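Local coordinates for Phl p 3 allergen (Phleum pratense, PDB 3FT1), which is a secreted grass pollen allergen recognised by IgE, and resembles the C-terminal, probably carbohydrate-binding domain of expansins, at residues V4-Q9 with L19-T24; V8-D13 with F87-T92; K15-D20 with K59-P64; P26-A31 with F69-G74; F65-M70 with D80-T85. All blocks are in the same frame, centred on the assembly; numbering follows the deposited sequence.

Contact 1 closes first, pairing strands 3-8 and 16-24 as a hairpin. Contact 2 starts from the end of the same first strand but closes only at 87-92, so contacts 3, 4 and 5 are all nested inside its long loop. Contact 3 joins the start of strand 16-24 to the loop 59-64, and contact 4 joins 26-31 to 69-74; their segments alternate along the chain, so these two cross. Contact 5, the hairpin of strands 65-71 and 76-83, shares F69 and M70 with contact 4. Contacts 2 and 4 lie on opposite sides of the chain's centre, about 25 Å apart between centres, while F6 and L19 of contact 1 pack on F67 of contact 5 in the interior.

Contact 1: residues V4-Q9 with L19-T24; sequences VTFTVQ and LDIKYT
Strands 4-8 and 19-24 run antiparallel, their axes 4.6 Å apart at closest and their directions 164° apart. T5 with K22 and T7 with D20 form hydrogen-bonded pairs, each with two backbone bonds, such as T5 N to K22 O at 3.1 Å. V4-Y23, F6-I21 and V8-L19 are the non-hydrogen-bonded pairs between and beyond them. This alternation sorts the side chains onto two faces.

The face of V4, F6, V8, L19 and I21 is mostly apolar, with Y23 closing the row. V4 and I21 lie side by side; both are beta-branched, and each sets a methyl against the other close to the backbone, V4 CG2 3.8 Å from I21 CG2. The ring of F6 runs alongside I21 in the same way, its CD1 3.9 Å from I21 CG1, while L19 CD1 comes to the ring's edge, 4.1 Å from F6 CD1. The other methyl of L19 meets V8, L19 CD2 to V8 CG2 at 3.9 Å.

The opposite face is polar and partly exposed. A water bridges the hydroxyls of T5 and T7 and donates to D20 O at 2.9 Å; T7 OG1 is also bonded to T92 on the next strand. K22 bends at its second and fourth torsions (-74° and -73°), which together bring NZ to the syn lone pair of D20 OD1 at 2.6 Å, a salt bridge between residues two apart on one strand.

Such two-faced pairing is characteristic of a beta hairpin in an immunoglobulin-like beta sandwich, here with its apolar face packed on strands 65-71 and 76-83.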
# COMPACT_ATOMS: atom_id res chain seq x y z
N VAL A 4 4.53 8.41 -3.97
CA VAL A 4 4.45 7.42 -2.91
C VAL A 4 5.59 6.41 -2.99
O VAL A 4 6.05 6.09 -4.08
CB VAL A 4 3.10 6.68 -2.93
CG1 VAL A 4 2.97 5.82 -4.19
CG2 VAL A 4 2.93 5.83 -1.68
N THR A 5 6.05 5.96 -1.83
CA THR A 5 6.94 4.80 -1.78
C THR A 5 6.37 3.82 -0.75
O THR A 5 5.71 4.23 0.21
CB THR A 5 8.40 5.16 -1.38
OG1 THR A 5 8.42 5.75 -0.08
CG2 THR A 5 9.03 6.13 -2.40
N PHE A 6 6.62 2.53 -0.99
CA PHE A 6 6.19 1.47 -0.10
C PHE A 6 7.44 0.71 0.28
O PHE A 6 8.09 0.15 -0.59
CB PHE A 6 5.30 0.47 -0.84
CG PHE A 6 4.01 1.04 -1.39
CD1 PHE A 6 2.81 0.83 -0.74
CD2 PHE A 6 4.00 1.75 -2.58
CE1 PHE A 6 1.63 1.33 -1.25
CE2 PHE A 6 2.82 2.26 -3.10
CZ PHE A 6 1.64 2.04 -2.44
N THR A 7 7.77 0.67 1.56
CA THR A 7 8.92 -0.11 2.02
C THR A 7 8.44 -1.28 2.86
O THR A 7 7.75 -1.09 3.86
CB THR A 7 9.90 0.74 2.84
OG1 THR A 7 10.28 1.88 2.07
CG2 THR A 7 11.15 -0.07 3.21
N VAL A 8 8.81 -2.48 2.45
CA VAL A 8 8.40 -3.68 3.17
C VAL A 8 9.21 -3.82 4.45
O VAL A 8 10.44 -3.88 4.42
CB VAL A 8 8.57 -4.93 2.32
CG1 VAL A 8 8.26 -6.18 3.15
CG2 VAL A 8 7.66 -4.87 1.10
N GLN A 9 8.51 -3.86 5.58
CA GLN A 9 9.16 -3.86 6.89
C GLN A 9 9.35 -5.26 7.43
O GLN A 9 8.54 -6.15 7.16
CB GLN A 9 8.33 -3.05 7.88
CG GLN A 9 8.09 -1.62 7.43
CD GLN A 9 9.38 -0.84 7.37
OE1 GLN A 9 9.92 -0.57 6.29
NE2 GLN A 9 9.92 -0.49 8.54
N LEU A 19 3.97 -2.23 5.97
CA LEU A 19 4.49 -1.29 5.00
C LEU A 19 4.70 0.08 5.57
O LEU A 19 3.77 0.68 6.13
CB LEU A 19 3.53 -1.17 3.81
CG LEU A 19 3.29 -2.44 2.99
CD1 LEU A 19 2.17 -2.20 1.99
CD2 LEU A 19 4.58 -2.85 2.29
N ASP A 20 5.92 0.57 5.43
CA ASP A 20 6.21 1.99 5.61
C ASP A 20 5.81 2.68 4.32
O ASP A 20 6.48 2.56 3.30
CB ASP A 20 7.70 2.20 5.87
CG ASP A 20 8.06 3.65 6.09
OD1 ASP A 20 7.14 4.49 6.19
OD2 ASP A 20 9.27 3.96 6.18
N ILE A 21 4.68 3.37 4.36
CA ILE A 21 4.19 4.06 3.18
C ILE A 21 4.49 5.54 3.37
O ILE A 21 4.07 6.14 4.36
CB ILE A 21 2.67 3.83 2.99
CG1 ILE A 21 2.37 2.33 2.84
CG2 ILE A 21 2.15 4.61 1.78
CD1 ILE A 21 0.89 1.99 2.75
N LYS A 22 5.24 6.11 2.44
CA LYS A 22 5.53 7.53 2.45
C LYS A 22 4.70 8.18 1.36
O LYS A 22 4.98 8.02 0.17
CB LYS A 22 7.02 7.77 2.24
CG LYS A 22 7.85 7.38 3.45
CD LYS A 22 7.67 8.42 4.56
CE LYS A 22 8.49 8.11 5.79
NZ LYS A 22 7.94 6.97 6.56
N TYR A 23 3.68 8.92 1.78
CA TYR A 23 2.70 9.50 0.88
C TYR A 23 2.90 11.00 0.88
O TYR A 23 2.94 11.62 1.94
CB TYR A 23 1.29 9.16 1.38
CG TYR A 23 0.15 9.82 0.64
CD1 TYR A 23 -0.51 9.16 -0.39
CD2 TYR A 23 -0.30 11.09 0.99
CE1 TYR A 23 -1.58 9.74 -1.05
CE2 TYR A 23 -1.37 11.69 0.33
CZ TYR A 23 -2.00 11.01 -0.69
OH TYR A 23 -3.05 11.57 -1.37
N THR A 24 3.04 11.56 -0.31
CA THR A 24 3.30 12.98 -0.46
C THR A 24 2.27 13.59 -1.40
O THR A 24 2.25 13.28 -2.59
CB THR A 24 4.68 13.21 -1.10
OG1 THR A 24 5.69 12.53 -0.35
CG2 THR A 24 5.00 14.68 -1.14
O HOH W 1 8.56 4.06 1.93

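Contact 2: residues V8-D13 with F87-T92; sequences VQKGSD and FSIGKT
V8 rests one methyl, CG1, against both F87 and I89, crossing each side chain at about a right angle. Two type II beta turns frame the meeting, Q9 to S12 and S88 to K91, each with glycine in its third position, where the positive phi of G11 and G90 is easily taken. They lie at one end of the beta sandwich, where the first strand gives way to loop and the chain approaches strand 92-93.

Both backbone polar atoms of V8 fasten the second turn: V8 N donates to K91 O at 3.0 Å, almost straight at 162°, and V8 O receives G90 N at 2.7 Å. Beta-branched valine keeps CG1 close to this bonded backbone, yet within touch of F87 CD1 and I89 CD1, both at 3.8 Å. I89 approaches with a bent chain: its second torsion of -52° brings CD1 to S12, 3.7 Å from S12 CB, while its CG2 branch lies beside the backbone of K10.

S12 thus offers its methylene to the apolar side chains and turns its hydroxyl elsewhere. S12 OG donates to Q9 O at 2.9 Å in the carbonyl plane, beside the turn's own bond from S12 N, and it also bonds the backbone N of V18 on the neighbouring strand.

The ring of F87, packed as well on L17 and Y93, has its CG placed between the backbone N and the carbonyl carbon (chi1 55°). This directs the ring past V8 and S12 until F87 CZ meets D13 O, in the ring plane, at 3.4 Å.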
# COMPACT_ATOMS: atom_id res chain seq x y z
N VAL A 8 8.81 -2.48 2.45
CA VAL A 8 8.40 -3.68 3.17
C VAL A 8 9.21 -3.82 4.45
O VAL A 8 10.44 -3.88 4.42
CB VAL A 8 8.57 -4.93 2.32
CG1 VAL A 8 8.26 -6.18 3.15
CG2 VAL A 8 7.66 -4.87 1.10
N GLN A 9 8.51 -3.86 5.58
CA GLN A 9 9.16 -3.86 6.89
C GLN A 9 9.35 -5.26 7.43
O GLN A 9 8.54 -6.15 7.16
CB GLN A 9 8.33 -3.05 7.88
CG GLN A 9 8.09 -1.62 7.43
CD GLN A 9 9.38 -0.84 7.37
OE1 GLN A 9 9.92 -0.57 6.29
NE2 GLN A 9 9.92 -0.49 8.54
N LYS A 10 10.40 -5.45 8.23
CA LYS A 10 10.60 -6.71 8.91
C LYS A 10 9.34 -7.03 9.69
O LYS A 10 8.72 -6.13 10.28
CB LYS A 10 11.82 -6.66 9.84
CG LYS A 10 12.29 -8.06 10.26
CD LYS A 10 13.52 -8.02 11.15
CE LYS A 10 14.11 -9.42 11.31
NZ LYS A 10 13.04 -10.46 11.29
N GLY A 11 8.94 -8.30 9.69
CA GLY A 11 7.69 -8.71 10.29
C GLY A 11 6.68 -9.09 9.24
O GLY A 11 5.68 -9.75 9.52
N SER A 12 6.93 -8.65 8.01
CA SER A 12 6.12 -9.06 6.87
C SER A 12 6.40 -10.52 6.57
O SER A 12 7.50 -11.01 6.82
CB SER A 12 6.46 -8.21 5.65
OG SER A 12 6.08 -6.86 5.84
N ASP A 13 5.39 -11.21 6.05
CA ASP A 13 5.54 -12.60 5.60
C ASP A 13 4.43 -12.87 4.57
O ASP A 13 3.66 -11.96 4.24
CB ASP A 13 5.51 -13.57 6.78
CG ASP A 13 4.19 -13.58 7.53
OD1 ASP A 13 3.13 -13.75 6.90
OD2 ASP A 13 4.21 -13.44 8.77
N PHE A 87 7.69 -10.36 -2.60
CA PHE A 87 8.31 -9.13 -2.14
C PHE A 87 9.45 -9.42 -1.16
O PHE A 87 9.57 -10.53 -0.64
CB PHE A 87 7.27 -8.24 -1.46
CG PHE A 87 6.53 -8.92 -0.34
CD1 PHE A 87 7.10 -9.03 0.92
CD2 PHE A 87 5.27 -9.47 -0.56
CE1 PHE A 87 6.42 -9.66 1.95
CE2 PHE A 87 4.58 -10.10 0.47
CZ PHE A 87 5.16 -10.19 1.73
N SER A 88 10.26 -8.40 -0.89
CA SER A 88 11.48 -8.61 -0.13
C SER A 88 11.59 -7.62 1.04
O SER A 88 11.31 -6.43 0.88
CB SER A 88 12.69 -8.52 -1.06
OG SER A 88 13.88 -8.87 -0.38
N ILE A 89 11.93 -8.14 2.21
CA ILE A 89 12.04 -7.35 3.43
C ILE A 89 13.08 -6.26 3.23
O ILE A 89 14.21 -6.55 2.85
CB ILE A 89 12.48 -8.22 4.62
CG1 ILE A 89 11.50 -9.38 4.86
CG2 ILE A 89 12.65 -7.37 5.87
CD1 ILE A 89 10.06 -8.95 4.97
N GLY A 90 12.70 -5.02 3.50
CA GLY A 90 13.62 -3.90 3.41
C GLY A 90 13.70 -3.23 2.06
O GLY A 90 14.40 -2.23 1.90
N LYS A 91 13.00 -3.77 1.07
CA LYS A 91 13.02 -3.18 -0.26
C LYS A 91 11.92 -2.15 -0.40
O LYS A 91 10.85 -2.27 0.20
CB LYS A 91 12.88 -4.26 -1.33
CG LYS A 91 12.90 -3.71 -2.75
CD LYS A 91 13.09 -4.83 -3.77
CE LYS A 91 12.99 -4.31 -5.19
NZ LYS A 91 13.20 -5.39 -6.20
N THR A 92 12.19 -1.13 -1.20
CA THR A 92 11.21 -0.09 -1.45
C THR A 92 10.69 -0.21 -2.87
O THR A 92 11.45 -0.38 -3.82
CB THR A 92 11.81 1.30 -1.21
OG1 THR A 92 12.09 1.44 0.19
CG2 THR A 92 10.83 2.39 -1.64

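Contact 3: residues K15-D20 with K59-P64; sequences KKLVLD and KPLVGP
K15 lays the aliphatic part of its side chain along the backbone of K59, with K15 CG 3.6 Å from K59 C and 4.3 Å from P60 CD. The two main chains come close here, the CA atoms of K15 and P60 being 4.4 Å apart. A long flexible chain suits such an exposed spot: its methylene groups cover a neighbouring peptide while its charged end runs on past the contact. The bend at the third torsion (71°) brings K15 CE to 4.1 Å from K59 N and takes NZ off the loop.

L61 reaches the strand from the inner side. Its second torsion (164°) stretches CD1 out from the loop, and this single methyl touches the backbone, L61 CD1 lying 3.8 Å from K16 N and 4.0 Å from K15 C. The same methyl, L61 CD1, lies 4.0 Å from L17 CG, the two leucine side chains meeting at a slant.

In the immunoglobulin-like sandwich, loop 59-64 is the crossover that leaves strand 52-56, the neighbour of 16-24, and leads to strand 65-71 on the other layer. L61, which is buried, probably helps to close this end of the apolar interior, where L17 also packs on V55 and F87. Van der Waals contact carries the meeting of these two segments, and polar groups look elsewhere. The backbone of L17 bonds to V55 of strand 52-56, and that of K15 to S57 just after it. K16 points its side chain to the other surface, over E54 and K56, and V62 N of the loop is bonded to Q37 OE1.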
# COMPACT_ATOMS: atom_id res chain seq x y z
N LYS A 15 1.62 -13.98 4.67
CA LYS A 15 0.26 -13.68 5.14
C LYS A 15 0.15 -12.29 5.76
O LYS A 15 -0.88 -11.94 6.34
CB LYS A 15 -0.17 -14.71 6.18
CG LYS A 15 -0.38 -16.11 5.61
CD LYS A 15 -0.40 -17.18 6.70
CE LYS A 15 -1.66 -17.11 7.54
NZ LYS A 15 -1.74 -18.26 8.50
N LYS A 16 1.20 -11.49 5.65
CA LYS A 16 1.20 -10.22 6.37
C LYS A 16 2.09 -9.19 5.69
O LYS A 16 3.29 -9.42 5.53
CB LYS A 16 1.65 -10.45 7.81
CG LYS A 16 1.63 -9.21 8.70
CD LYS A 16 1.94 -9.63 10.13
CE LYS A 16 2.34 -8.45 11.00
NZ LYS A 16 2.70 -8.93 12.36
N LEU A 17 1.51 -8.06 5.31
CA LEU A 17 2.31 -6.96 4.78
C LEU A 17 2.39 -5.85 5.80
O LEU A 17 1.37 -5.32 6.21
CB LEU A 17 1.68 -6.41 3.50
CG LEU A 17 2.08 -7.05 2.18
CD1 LEU A 17 1.26 -6.45 1.03
CD2 LEU A 17 3.58 -6.86 1.93
N VAL A 18 3.61 -5.52 6.21
CA VAL A 18 3.84 -4.38 7.08
C VAL A 18 4.60 -3.38 6.23
O VAL A 18 5.72 -3.65 5.80
CB VAL A 18 4.71 -4.76 8.29
CG1 VAL A 18 4.87 -3.58 9.21
CG2 VAL A 18 4.08 -5.94 9.04
N LEU A 19 3.97 -2.23 5.97
CA LEU A 19 4.49 -1.29 5.00
C LEU A 19 4.70 0.08 5.57
O LEU A 19 3.77 0.68 6.13
CB LEU A 19 3.53 -1.17 3.81
CG LEU A 19 3.29 -2.44 2.99
CD1 LEU A 19 2.17 -2.20 1.99
CD2 LEU A 19 4.58 -2.85 2.29
N ASP A 20 5.92 0.57 5.43
CA ASP A 20 6.21 1.99 5.61
C ASP A 20 5.81 2.68 4.32
O ASP A 20 6.48 2.56 3.30
CB ASP A 20 7.70 2.20 5.87
CG ASP A 20 8.06 3.65 6.09
OD1 ASP A 20 7.14 4.49 6.19
OD2 ASP A 20 9.27 3.96 6.18
N LYS A 59 -4.74 -16.48 4.96
CA LYS A 59 -4.10 -17.23 3.88
C LYS A 59 -3.04 -16.38 3.21
O LYS A 59 -3.05 -15.16 3.32
CB LYS A 59 -5.15 -17.67 2.86
CG LYS A 59 -6.05 -18.77 3.37
CD LYS A 59 -7.36 -18.81 2.62
CE LYS A 59 -8.29 -19.85 3.25
NZ LYS A 59 -9.70 -19.62 2.84
N PRO A 60 -2.10 -17.03 2.50
CA PRO A 60 -1.07 -16.22 1.84
C PRO A 60 -1.68 -15.19 0.90
O PRO A 60 -2.67 -15.46 0.21
CB PRO A 60 -0.26 -17.26 1.06
CG PRO A 60 -0.44 -18.52 1.85
CD PRO A 60 -1.85 -18.47 2.36
N LEU A 61 -1.11 -13.99 0.91
CA LEU A 61 -1.58 -12.91 0.07
C LEU A 61 -1.20 -13.19 -1.38
O LEU A 61 -0.13 -13.75 -1.67
CB LEU A 61 -1.00 -11.59 0.55
CG LEU A 61 -1.40 -11.18 1.97
CD1 LEU A 61 -0.50 -10.10 2.51
CD2 LEU A 61 -2.85 -10.73 1.99
N VAL A 62 -2.08 -12.82 -2.30
CA VAL A 62 -1.85 -13.08 -3.71
C VAL A 62 -1.58 -11.77 -4.44
O VAL A 62 -2.45 -10.89 -4.51
CB VAL A 62 -3.06 -13.80 -4.33
CG1 VAL A 62 -2.88 -13.94 -5.82
CG2 VAL A 62 -3.26 -15.16 -3.67
N GLY A 63 -0.37 -11.64 -4.97
CA GLY A 63 0.04 -10.46 -5.71
C GLY A 63 0.09 -10.70 -7.20
O GLY A 63 -0.24 -11.79 -7.66
N PRO A 64 0.54 -9.69 -7.97
CA PRO A 64 1.03 -8.40 -7.44
C PRO A 64 -0.08 -7.59 -6.78
O PRO A 64 -1.26 -7.74 -7.10
CB PRO A 64 1.56 -7.69 -8.69
CG PRO A 64 0.93 -8.38 -9.84
CD PRO A 64 0.66 -9.79 -9.43

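Contact 4: residues P26-A31 with F69-G74; sequences PGDSLA and FMSKGG
D28 draws four donors to one carboxylate, two at each oxygen, reaching across to the type I beta turn S71-G74 at the end of strand 65-71. OD1 takes G73 N on its syn lone pair at 2.8 Å and, on the anti side but 32° out of plane, the backbone N of neighbouring S29. OD2 is met by S71 OG at 2.6 Å from above the carboxylate plane, and it also makes a salt bridge with R25. So many donors would probably keep the acid ionised. G73, without a side chain, lets its backbone come close to the acid.

Here strand 30-36 begins to pair antiparallel with strand 65-71 in the sandwich. The backbone bonds K72 N to S29 O and A31 N to M70 O, both 2.8 Å, straddle the non-hydrogen-bonded pair L30-S71. L30 lies by the edge of the F69 ring in the apolar interior, though the exact fit is doubtful. On the outside, K72 folds over the strand start, K72 CD 3.3 Å from L30 O and 3.8 Å from A31 CB.

S71 OG, set between its own backbone N and carbonyl carbon (chi1 78°), binds M75 N as well as the D28 carboxylate.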
# COMPACT_ATOMS: atom_id res chain seq x y z
N PRO A 26 0.92 17.66 -1.70
CA PRO A 26 1.01 18.99 -1.08
C PRO A 26 -0.29 19.42 -0.41
O PRO A 26 -1.36 19.36 -1.03
CB PRO A 26 1.33 19.90 -2.27
CG PRO A 26 2.01 19.02 -3.25
CD PRO A 26 1.39 17.66 -3.09
N GLY A 27 -0.19 19.83 0.84
CA GLY A 27 -1.32 20.35 1.59
C GLY A 27 -2.33 19.29 2.00
O GLY A 27 -3.43 19.62 2.44
N ASP A 28 -1.96 18.02 1.84
CA ASP A 28 -2.89 16.92 2.09
C ASP A 28 -2.15 15.82 2.83
O ASP A 28 -0.92 15.88 2.97
CB ASP A 28 -3.42 16.38 0.76
CG ASP A 28 -4.85 15.83 0.85
OD1 ASP A 28 -5.35 15.58 1.98
OD2 ASP A 28 -5.47 15.65 -0.22
N SER A 29 -2.87 14.82 3.30
CA SER A 29 -2.24 13.68 3.95
C SER A 29 -3.09 12.44 3.73
O SER A 29 -4.24 12.53 3.32
CB SER A 29 -2.04 13.94 5.45
OG SER A 29 -3.28 14.14 6.10
N LEU A 30 -2.50 11.29 4.00
CA LEU A 30 -3.18 10.03 3.78
C LEU A 30 -4.24 9.81 4.85
O LEU A 30 -3.99 10.05 6.03
CB LEU A 30 -2.15 8.91 3.82
CG LEU A 30 -2.43 7.55 3.20
CD1 LEU A 30 -3.09 7.69 1.84
CD2 LEU A 30 -1.12 6.78 3.11
N ALA A 31 -5.42 9.36 4.44
CA ALA A 31 -6.49 9.03 5.38
C ALA A 31 -6.72 7.52 5.43
O ALA A 31 -6.80 6.93 6.52
CB ALA A 31 -7.78 9.74 4.99
N PHE A 69 -5.62 4.63 -2.31
CA PHE A 69 -5.43 5.68 -1.31
C PHE A 69 -6.60 6.66 -1.33
O PHE A 69 -7.10 7.03 -2.39
CB PHE A 69 -4.16 6.48 -1.61
CG PHE A 69 -2.89 5.69 -1.47
CD1 PHE A 69 -2.30 5.52 -0.24
CD2 PHE A 69 -2.29 5.12 -2.58
CE1 PHE A 69 -1.13 4.80 -0.10
CE2 PHE A 69 -1.11 4.39 -2.44
CZ PHE A 69 -0.54 4.23 -1.20
N MET A 70 -7.01 7.09 -0.14
CA MET A 70 -7.91 8.23 0.01
C MET A 70 -7.23 9.23 0.93
O MET A 70 -6.85 8.88 2.05
CB MET A 70 -9.24 7.79 0.62
CG MET A 70 -10.14 7.08 -0.36
SD MET A 70 -10.77 8.20 -1.62
CE MET A 70 -11.67 9.38 -0.62
N SER A 71 -7.04 10.45 0.45
CA SER A 71 -6.42 11.50 1.25
C SER A 71 -7.45 12.13 2.18
O SER A 71 -8.66 11.93 2.00
CB SER A 71 -5.81 12.58 0.36
OG SER A 71 -6.81 13.45 -0.15
N LYS A 72 -6.98 12.87 3.19
CA LYS A 72 -7.89 13.59 4.08
C LYS A 72 -8.73 14.56 3.27
O LYS A 72 -9.90 14.79 3.58
CB LYS A 72 -7.11 14.35 5.16
CG LYS A 72 -7.01 13.63 6.49
CD LYS A 72 -5.84 12.68 6.53
CE LYS A 72 -5.80 11.91 7.85
NZ LYS A 72 -5.81 12.82 9.03
N GLY A 73 -8.12 15.14 2.24
CA GLY A 73 -8.80 16.08 1.36
C GLY A 73 -9.76 15.44 0.36
O GLY A 73 -10.42 16.14 -0.40
N GLY A 74 -9.83 14.11 0.37
CA GLY A 74 -10.75 13.39 -0.48
C GLY A 74 -10.22 13.10 -1.87
O GLY A 74 -10.99 12.93 -2.81

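Contact 5: residues F65-M70 with D80-T85; sequences FNFRFM and DEVIPT
N66 turns its amide across to the neighbouring strand, where N66 OD1 accepts E81 N at 2.7 Å, the donor tilted 30° from the amide carbonyl plane. With CG anti to its carbonyl carbon (chi1 -44°), the side chain swings OD1 over to that N-H. Beside it F65 makes two backbone bonds: F65 N donates to I83 O at 2.7 Å, and F65 O receives V82 N at 2.9 Å. Apolar contact follows behind. I83 CB sits in the plane of the F65 ring, at its edge, 4.0 Å from F65 CD2, while I83 CD1 comes to F67 CE2 at 3.9 Å, the two side chains at about a right angle. V82 CB lies at the edge of the F67 ring.

This is the open end of the beta hairpin of strands 65-71 and 76-83, whose second strand turns a corner at E81. E81 takes a left-handed backbone conformation (phi 46°), and the short amide of N66 suits a place where a side chain, not a strand carbonyl, receives the backbone N. I83 N, buried here, finds no partner in the model.

Further out, a water links N66 ND2 to E81 OE2, and another donates to D80 OD1 at 2.9 Å and weakly to N66 OD1. On the inner side F67 meets the ring of F6 and packs on L19, and F65 lies against L17, L35 and F87.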
# COMPACT_ATOMS: atom_id res chain seq x y z
N PHE A 65 0.30 -6.72 -5.86
CA PHE A 65 -0.67 -6.04 -5.02
C PHE A 65 -1.02 -4.64 -5.52
O PHE A 65 -0.15 -3.89 -5.93
CB PHE A 65 -0.14 -5.97 -3.59
CG PHE A 65 0.21 -7.32 -3.02
CD1 PHE A 65 -0.78 -8.24 -2.74
CD2 PHE A 65 1.53 -7.67 -2.78
CE1 PHE A 65 -0.47 -9.49 -2.23
CE2 PHE A 65 1.85 -8.92 -2.26
CZ PHE A 65 0.85 -9.83 -1.99
N ASN A 66 -2.31 -4.32 -5.48
CA ASN A 66 -2.81 -2.99 -5.82
C ASN A 66 -3.22 -2.25 -4.56
O ASN A 66 -3.66 -2.87 -3.59
CB ASN A 66 -4.02 -3.13 -6.75
CG ASN A 66 -3.78 -4.14 -7.84
OD1 ASN A 66 -3.01 -3.90 -8.77
ND2 ASN A 66 -4.42 -5.30 -7.72
N PHE A 67 -3.06 -0.93 -4.56
CA PHE A 67 -3.36 -0.12 -3.38
C PHE A 67 -4.23 1.07 -3.75
O PHE A 67 -3.95 1.77 -4.72
CB PHE A 67 -2.06 0.36 -2.71
CG PHE A 67 -1.23 -0.76 -2.15
CD1 PHE A 67 -1.44 -1.19 -0.85
CD2 PHE A 67 -0.29 -1.41 -2.93
CE1 PHE A 67 -0.70 -2.25 -0.33
CE2 PHE A 67 0.45 -2.46 -2.42
CZ PHE A 67 0.25 -2.88 -1.12
N ARG A 68 -5.29 1.28 -2.98
CA ARG A 68 -6.15 2.45 -3.16
C ARG A 68 -5.93 3.38 -1.99
O ARG A 68 -6.03 2.97 -0.83
CB ARG A 68 -7.62 2.06 -3.23
CG ARG A 68 -8.55 3.26 -3.34
CD ARG A 68 -9.93 2.85 -3.82
NE ARG A 68 -10.67 2.14 -2.79
CZ ARG A 68 -11.89 1.64 -2.96
NH1 ARG A 68 -12.50 1.76 -4.14
NH2 ARG A 68 -12.50 1.01 -1.97
N PHE A 69 -5.62 4.63 -2.31
CA PHE A 69 -5.43 5.68 -1.31
C PHE A 69 -6.60 6.66 -1.33
O PHE A 69 -7.10 7.03 -2.39
CB PHE A 69 -4.16 6.48 -1.61
CG PHE A 69 -2.89 5.69 -1.47
CD1 PHE A 69 -2.30 5.52 -0.24
CD2 PHE A 69 -2.29 5.12 -2.58
CE1 PHE A 69 -1.13 4.80 -0.10
CE2 PHE A 69 -1.11 4.39 -2.44
CZ PHE A 69 -0.54 4.23 -1.20
N MET A 70 -7.01 7.09 -0.14
CA MET A 70 -7.91 8.23 0.01
C MET A 70 -7.23 9.23 0.93
O MET A 70 -6.85 8.88 2.05
CB MET A 70 -9.24 7.79 0.62
CG MET A 70 -10.14 7.08 -0.36
SD MET A 70 -10.77 8.20 -1.62
CE MET A 70 -11.67 9.38 -0.62
N ASP A 80 -1.43 0.46 -9.17
CA ASP A 80 -1.67 -0.92 -9.56
C ASP A 80 -0.40 -1.76 -9.64
O ASP A 80 0.63 -1.29 -10.12
CB ASP A 80 -2.43 -0.98 -10.89
CG ASP A 80 -3.85 -0.42 -10.77
OD1 ASP A 80 -4.73 -1.12 -10.22
OD2 ASP A 80 -4.08 0.73 -11.22
N GLU A 81 -0.50 -3.00 -9.17
CA GLU A 81 0.59 -3.97 -9.22
C GLU A 81 1.92 -3.35 -8.78
O GLU A 81 2.92 -3.41 -9.49
CB GLU A 81 0.68 -4.61 -10.62
CG GLU A 81 -0.68 -5.14 -11.10
CD GLU A 81 -0.56 -6.17 -12.20
OE1 GLU A 81 0.52 -6.28 -12.82
OE2 GLU A 81 -1.56 -6.88 -12.45
N VAL A 82 1.90 -2.78 -7.59
CA VAL A 82 3.04 -2.05 -7.05
C VAL A 82 4.07 -2.95 -6.37
O VAL A 82 5.27 -2.68 -6.42
CB VAL A 82 2.58 -1.00 -6.02
CG1 VAL A 82 3.80 -0.27 -5.45
CG2 VAL A 82 1.64 -0.03 -6.68
N ILE A 83 3.59 -4.00 -5.72
CA ILE A 83 4.45 -4.93 -4.99
C ILE A 83 4.18 -6.36 -5.46
O ILE A 83 3.03 -6.79 -5.56
CB ILE A 83 4.19 -4.83 -3.47
CG1 ILE A 83 4.40 -3.39 -2.99
CG2 ILE A 83 5.05 -5.84 -2.70
CD1 ILE A 83 4.16 -3.19 -1.53
N PRO A 84 5.25 -7.10 -5.77
CA PRO A 84 5.06 -8.46 -6.30
C PRO A 84 4.72 -9.39 -5.18
O PRO A 84 4.97 -9.06 -4.02
CB PRO A 84 6.44 -8.81 -6.85
CG PRO A 84 7.39 -8.05 -5.97
CD PRO A 84 6.68 -6.76 -5.60
N THR A 85 4.15 -10.55 -5.50
CA THR A 85 3.89 -11.55 -4.49
C THR A 85 5.16 -11.87 -3.71
O THR A 85 5.16 -11.91 -2.48
CB THR A 85 3.35 -12.82 -5.12
OG1 THR A 85 2.17 -12.49 -5.85
CG2 THR A 85 3.03 -13.85 -4.06
O HOH W 2 -4.62 -3.89 -11.04
O HOH W 3 -2.87 -7.40 -9.51